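Local coordinates for protein Pvc2 (Photorhabdus asymbiotica subsp. asymbiotica, PDB 6J0B) that probably forms part of the contractile sheath around the inner tube of an extracellular, bacteriophage-like injection system, here in its extended state, at residues Gly140-Gln146 and Glu215-Arg220; Pro132-Leu136 and Tyr157-Leu161. All coordinates share one frame; numbering follows the deposited sequence.

Interaction 1: Gly140-Gln146 and Glu215-Arg220; sequences GAEEAKQ and EYNTGR
Lys-145 reaches from beside the short, weakly bonded helix around 141-144 across to 215-220, at the C-terminal part of helix 210-216, and each of its carbons meets something on the way. CB lies against CB of Arg-220, CG passes close to CD1 of the Tyr-216 ring at 3.9 Å, and CD rests on the Arg-220 carbonyl oxygen. A bend at chi3 (-97°) then swings CE and NZ toward the Glu-215 carbonyl. There NZ donates to the backbone O of Glu-215, a hydrogen bond modelled at 2.5 Å, a shortness that is doubtful at this resolution, while OG1 of Thr-218 is 3.1 Å from the same NZ. Thr-218 OG1 also makes a weak bond to Glu-215 O, so the ammonium group and the hydroxyl gather at one backbone carbonyl.

Beside the lysine, the Tyr-216 ring extends toward the short helix. Ala-141 CB is 3.5 Å from CZ, and Ala-144 CB sits at the ring edge, near its plane, 3.9 Å from CE1. The phenol OH is hydrogen-bonded to the carbonyl O of Thr-137, just ahead of the short helix. On the other flank of Lys-145, the extended Arg-220 chain runs out past the Lys-145 carbonyl toward Gln-146, its CD 3.3 Å from Lys-145 O.

The contact thus ties helix 141-144, which leads toward strand 154-157, to the connection between helix 210-216 and strand 222-228, the strand next to 154-157 in the mixed sheet; Tyr-216 also packs on Ile-222 and Met-224 of that strand.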
loop_
_atom_site.group_PDB
_atom_site.type_symbol
_atom_site.label_atom_id
_atom_site.label_comp_id
_atom_site.label_asym_id
_atom_site.label_seq_id
_atom_site.Cartn_x
_atom_site.Cartn_y
_atom_site.Cartn_z
ATOM N N GLY A 140 43.040 -31.424 59.943
ATOM C CA GLY A 140 43.956 -30.524 60.617
ATOM C C GLY A 140 43.729 -29.082 60.215
ATOM O O GLY A 140 44.682 -28.327 60.002
ATOM N N ALA A 141 42.458 -28.688 60.125
ATOM C CA ALA A 141 42.096 -27.454 59.440
ATOM C C ALA A 141 42.288 -26.207 60.294
ATOM O O ALA A 141 42.615 -25.146 59.753
ATOM C CB ALA A 141 40.646 -27.534 58.963
ATOM N N GLU A 142 42.086 -26.292 61.608
ATOM C CA GLU A 142 42.225 -25.096 62.429
ATOM C C GLU A 142 43.677 -24.761 62.744
ATOM O O GLU A 142 43.939 -23.695 63.310
ATOM C CB GLU A 142 41.420 -25.235 63.726
ATOM C CG GLU A 142 42.038 -26.129 64.783
ATOM C CD GLU A 142 41.086 -27.212 65.254
ATOM O OE1 GLU A 142 40.556 -27.949 64.397
ATOM O OE2 GLU A 142 40.859 -27.325 66.479
ATOM N N GLU A 143 44.620 -25.635 62.388
ATOM C CA GLU A 143 46.036 -25.306 62.508
ATOM C C GLU A 143 46.532 -24.498 61.318
ATOM O O GLU A 143 47.483 -23.721 61.457
ATOM C CB GLU A 143 46.865 -26.583 62.638
ATOM C CG GLU A 143 46.291 -27.610 63.594
ATOM C CD GLU A 143 46.698 -29.023 63.227
ATOM O OE1 GLU A 143 46.362 -29.959 63.982
ATOM O OE2 GLU A 143 47.352 -29.198 62.178
ATOM N N ALA A 144 45.918 -24.676 60.147
ATOM C CA ALA A 144 46.311 -23.905 58.973
ATOM C C ALA A 144 45.825 -22.467 59.052
ATOM O O ALA A 144 46.482 -21.567 58.519
ATOM C CB ALA A 144 45.780 -24.568 57.702
ATOM N N LYS A 145 44.686 -22.230 59.706
ATOM C CA LYS A 145 44.243 -20.866 59.948
ATOM C C LYS A 145 45.074 -20.183 61.023
ATOM O O LYS A 145 45.080 -18.952 61.098
ATOM C CB LYS A 145 42.759 -20.852 60.329
ATOM C CG LYS A 145 41.844 -21.388 59.237
ATOM C CD LYS A 145 40.403 -20.940 59.417
ATOM C CE LYS A 145 39.562 -21.986 60.115
ATOM N NZ LYS A 145 38.110 -21.737 59.889
ATOM N N GLN A 146 45.789 -20.957 61.843
ATOM C CA GLN A 146 46.638 -20.384 62.882
ATOM C C GLN A 146 47.886 -19.731 62.306
ATOM O O GLN A 146 48.482 -18.865 62.956
ATOM C CB GLN A 146 47.034 -21.467 63.882
ATOM C CG GLN A 146 46.352 -21.354 65.225
ATOM C CD GLN A 146 46.962 -20.272 66.086
ATOM O OE1 GLN A 146 46.552 -19.113 66.032
ATOM N NE2 GLN A 146 47.952 -20.646 66.888
ATOM N N GLU A 215 34.936 -25.617 56.681
ATOM C CA GLU A 215 35.861 -25.485 57.803
ATOM C C GLU A 215 36.592 -24.154 57.761
ATOM O O GLU A 215 36.679 -23.442 58.767
ATOM C CB GLU A 215 36.878 -26.625 57.784
ATOM C CG GLU A 215 36.557 -27.774 58.699
ATOM C CD GLU A 215 36.794 -27.462 60.158
ATOM O OE1 GLU A 215 37.804 -26.804 60.483
ATOM O OE2 GLU A 215 35.962 -27.882 60.986
ATOM N N TYR A 216 37.124 -23.802 56.595
ATOM C CA TYR A 216 38.045 -22.683 56.496
ATOM C C TYR A 216 37.346 -21.344 56.373
ATOM O O TYR A 216 37.977 -20.317 56.613
ATOM C CB TYR A 216 38.978 -22.888 55.307
ATOM C CG TYR A 216 39.986 -23.979 55.548
ATOM C CD1 TYR A 216 41.210 -23.693 56.134
ATOM C CD2 TYR A 216 39.708 -25.294 55.212
ATOM C CE1 TYR A 216 42.134 -24.684 56.367
ATOM C CE2 TYR A 216 40.623 -26.293 55.443
ATOM C CZ TYR A 216 41.837 -25.981 56.017
ATOM O OH TYR A 216 42.758 -26.975 56.244
ATOM N N ASN A 217 36.063 -21.330 56.030
ATOM C CA ASN A 217 35.365 -20.075 55.801
ATOM C C ASN A 217 34.992 -19.353 57.089
ATOM O O ASN A 217 34.658 -18.167 57.039
ATOM C CB ASN A 217 34.104 -20.338 54.981
ATOM C CG ASN A 217 33.673 -19.144 54.171
ATOM O OD1 ASN A 217 34.498 -18.415 53.628
ATOM N ND2 ASN A 217 32.369 -18.942 54.076
ATOM N N THR A 218 35.044 -20.026 58.238
ATOM C CA THR A 218 34.425 -19.470 59.436
ATOM C C THR A 218 35.332 -18.482 60.169
ATOM O O THR A 218 35.024 -17.290 60.247
ATOM C CB THR A 218 33.999 -20.601 60.377
ATOM O OG1 THR A 218 35.155 -21.330 60.808
ATOM C CG2 THR A 218 33.043 -21.549 59.665
ATOM N N GLY A 219 36.455 -18.952 60.710
ATOM C CA GLY A 219 37.171 -18.143 61.685
ATOM C C GLY A 219 38.195 -17.150 61.169
ATOM O O GLY A 219 38.042 -15.942 61.362
ATOM N N ARG A 220 39.239 -17.637 60.510
ATOM C CA ARG A 220 40.234 -16.794 59.853
ATOM C C ARG A 220 40.159 -17.202 58.394
ATOM O O ARG A 220 40.910 -18.068 57.940
ATOM C CB ARG A 220 41.627 -16.973 60.429
ATOM C CG ARG A 220 41.810 -16.333 61.785
ATOM C CD ARG A 220 43.229 -16.497 62.275
ATOM N NE ARG A 220 43.391 -16.014 63.640
ATOM C CZ ARG A 220 44.511 -16.132 64.343
ATOM N NH1 ARG A 220 45.571 -16.722 63.810
ATOM N NH2 ARG A 220 44.570 -15.663 65.581
#

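Interaction 2: Pro132-Leu136 and Tyr157-Leu161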
loop_
_atom_site.group_PDB
_atom_site.type_symbol
_atom_site.label_atom_id
_atom_site.label_comp_id
_atom_site.label_asym_id
_atom_site.label_seq_id
_atom_site.Cartn_x
_atom_site.Cartn_y
_atom_site.Cartn_z
ATOM N N PRO A 132 48.395 -22.046 51.781
ATOM C CA PRO A 132 49.534 -22.967 51.810
ATOM C C PRO A 132 49.593 -23.808 50.547
ATOM O O PRO A 132 48.566 -24.216 50.002
ATOM C CB PRO A 132 49.264 -23.828 53.047
ATOM C CG PRO A 132 47.799 -23.759 53.232
ATOM C CD PRO A 132 47.377 -22.393 52.785
ATOM N N GLU A 133 50.819 -24.051 50.075
ATOM C CA GLU A 133 51.018 -24.791 48.835
ATOM C C GLU A 133 50.647 -26.258 48.970
ATOM O O GLU A 133 50.307 -26.893 47.966
ATOM C CB GLU A 133 52.471 -24.684 48.382
ATOM C CG GLU A 133 53.064 -23.303 48.518
ATOM C CD GLU A 133 54.421 -23.193 47.859
ATOM O OE1 GLU A 133 55.352 -22.652 48.491
ATOM O OE2 GLU A 133 54.559 -23.655 46.707
ATOM N N THR A 134 50.706 -26.808 50.177
ATOM C CA THR A 134 50.392 -28.214 50.364
ATOM C C THR A 134 48.885 -28.435 50.325
ATOM O O THR A 134 48.095 -27.540 50.640
ATOM C CB THR A 134 50.977 -28.724 51.685
ATOM O OG1 THR A 134 50.657 -30.112 51.848
ATOM C CG2 THR A 134 50.438 -27.937 52.875
ATOM N N GLU A 135 48.492 -29.628 49.892
ATOM C CA GLU A 135 47.094 -30.027 49.913
ATOM C C GLU A 135 46.673 -30.265 51.356
ATOM O O GLU A 135 47.170 -31.190 52.005
ATOM C CB GLU A 135 46.898 -31.269 49.040
ATOM C CG GLU A 135 45.495 -31.831 49.013
ATOM C CD GLU A 135 45.336 -33.005 49.950
ATOM O OE1 GLU A 135 46.365 -33.505 50.453
ATOM O OE2 GLU A 135 44.187 -33.427 50.187
ATOM N N LEU A 136 45.785 -29.423 51.879
ATOM C CA LEU A 136 45.436 -29.467 53.289
ATOM C C LEU A 136 44.237 -30.381 53.524
ATOM O O LEU A 136 43.761 -31.077 52.623
ATOM C CB LEU A 136 45.181 -28.057 53.833
ATOM C CG LEU A 136 44.435 -26.979 53.042
ATOM C CD1 LEU A 136 42.960 -27.252 52.844
ATOM C CD2 LEU A 136 44.620 -25.629 53.705
ATOM N N TYR A 157 43.676 -16.715 49.550
ATOM C CA TYR A 157 43.068 -17.547 48.521
ATOM C C TYR A 157 43.871 -18.836 48.443
ATOM O O TYR A 157 45.090 -18.792 48.263
ATOM C CB TYR A 157 43.029 -16.812 47.181
ATOM C CG TYR A 157 42.189 -15.554 47.232
ATOM C CD1 TYR A 157 40.837 -15.587 46.931
ATOM C CD2 TYR A 157 42.746 -14.336 47.596
ATOM C CE1 TYR A 157 40.066 -14.445 46.991
ATOM C CE2 TYR A 157 41.982 -13.193 47.659
ATOM C CZ TYR A 157 40.647 -13.253 47.353
ATOM O OH TYR A 157 39.888 -12.109 47.411
ATOM N N TYR A 158 43.202 -19.979 48.637
ATOM C CA TYR A 158 43.959 -21.193 48.936
ATOM C C TYR A 158 44.696 -21.809 47.744
ATOM O O TYR A 158 45.933 -21.830 47.784
ATOM C CB TYR A 158 43.066 -22.241 49.622
ATOM C CG TYR A 158 43.587 -23.660 49.542
ATOM C CD1 TYR A 158 44.785 -24.031 50.148
ATOM C CD2 TYR A 158 42.865 -24.634 48.872
ATOM C CE1 TYR A 158 45.258 -25.310 50.045
ATOM C CE2 TYR A 158 43.322 -25.926 48.788
ATOM C CZ TYR A 158 44.515 -26.257 49.381
ATOM O OH TYR A 158 44.973 -27.545 49.295
ATOM N N PRO A 159 44.046 -22.336 46.696
ATOM C CA PRO A 159 44.763 -23.290 45.836
ATOM C C PRO A 159 45.690 -22.587 44.855
ATOM O O PRO A 159 45.283 -21.671 44.137
ATOM C CB PRO A 159 43.638 -24.036 45.107
ATOM C CG PRO A 159 42.370 -23.351 45.504
ATOM C CD PRO A 159 42.729 -22.042 46.106
ATOM N N TRP A 160 46.953 -23.004 44.857
ATOM C CA TRP A 160 47.919 -22.499 43.896
ATOM C C TRP A 160 47.529 -22.965 42.504
ATOM O O TRP A 160 47.497 -24.164 42.235
ATOM C CB TRP A 160 49.320 -22.984 44.250
ATOM C CG TRP A 160 49.969 -22.182 45.320
ATOM C CD1 TRP A 160 49.474 -21.920 46.558
ATOM C CD2 TRP A 160 51.244 -21.539 45.251
ATOM N NE1 TRP A 160 50.357 -21.147 47.266
ATOM C CE2 TRP A 160 51.454 -20.899 46.485
ATOM C CE3 TRP A 160 52.229 -21.441 44.265
ATOM C CZ2 TRP A 160 52.606 -20.173 46.761
ATOM C CZ3 TRP A 160 53.370 -20.718 44.540
ATOM C CH2 TRP A 160 53.551 -20.095 45.777
ATOM N N LEU A 161 47.215 -22.023 41.627
ATOM C CA LEU A 161 46.713 -22.377 40.313
ATOM C C LEU A 161 47.821 -22.935 39.431
ATOM O O LEU A 161 49.007 -22.666 39.636
ATOM C CB LEU A 161 46.076 -21.163 39.659
ATOM C CG LEU A 161 44.796 -20.806 40.394
ATOM C CD1 LEU A 161 44.794 -19.356 40.757
ATOM C CD2 LEU A 161 43.617 -21.141 39.526
#
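Neither backbone is regular where they meet: the loop 132-136 runs past the turn that follows strand 154-157, with CA atoms 6.5 Å apart at Pro-132 and Tyr-158 and 6.3 Å apart at Glu-133 and Trp-160. Two aromatic side chains from 157-161 fill the contact. Tyr-158 points its ring into the loop because CG stands opposite the backbone N (chi1 160°), and the phenol arrives at the backbone near Leu-136. There the Leu-136 amide donates to Tyr-158 OH over 3.3 Å, with an N-H...O angle of 156°. Leu-136 itself lies over one face of the ring, CD1 4.2 Å from the centroid in a CH-pi contact displaced toward the rim, while its CG comes within 3.5 Å of CE1. CD of Pro-132 touches CD1 of the same ring.

Trp-160 receives Glu-133 in a different way. The glutamate chain is extended beyond CG and lies over the indole, CG 3.9 Å from the centroid of the five-membered ring, and its carboxylate stacks over the six-membered part with the two planes 11° apart. The indole NE1 is hydrogen-bonded to O of Gly-131, which ties the tryptophan to the residue just before the loop. Behind the contact, Tyr-158 packs on Ile-222 and Met-224 of strand 222-228, and Trp-160 on Pro-172 of helix 172-186.

The chemistry is therefore mostly aliphatic carbon, and one stacked carboxylate, against aromatic rings, with few directional bonds: the Leu-136 amide and, through Gly-131 O, the indole N-H tie the loop to 157-161 near both ends, whereas Glu-133, an exposed residue, covers the indole through its methylene and flat carboxylate, without a salt bridge to the other segment.

How the interactions relate
Interactions 1 and 2 lie on the same side of the chain's centre, their own centres about 13 Å apart, and their segments alternate along the sequence. The loop 132-136 runs almost directly into 140-146, while 157-161 follows the strand paired with the one that 215-220 leads into. They meet at Leu-136, whose CD1 is 3.4 Å from OH of Tyr-216 and whose CD2 is 4.3 Å from CB of Ala-144. Leu-136 is thus packed between two tyrosines, Tyr-158 and Tyr-216. All four segments belong to the subtilisin-like domain of the phage tail sheath family, and together the two contacts join neighbouring connections around strands 126-130, 154-157 and 222-228.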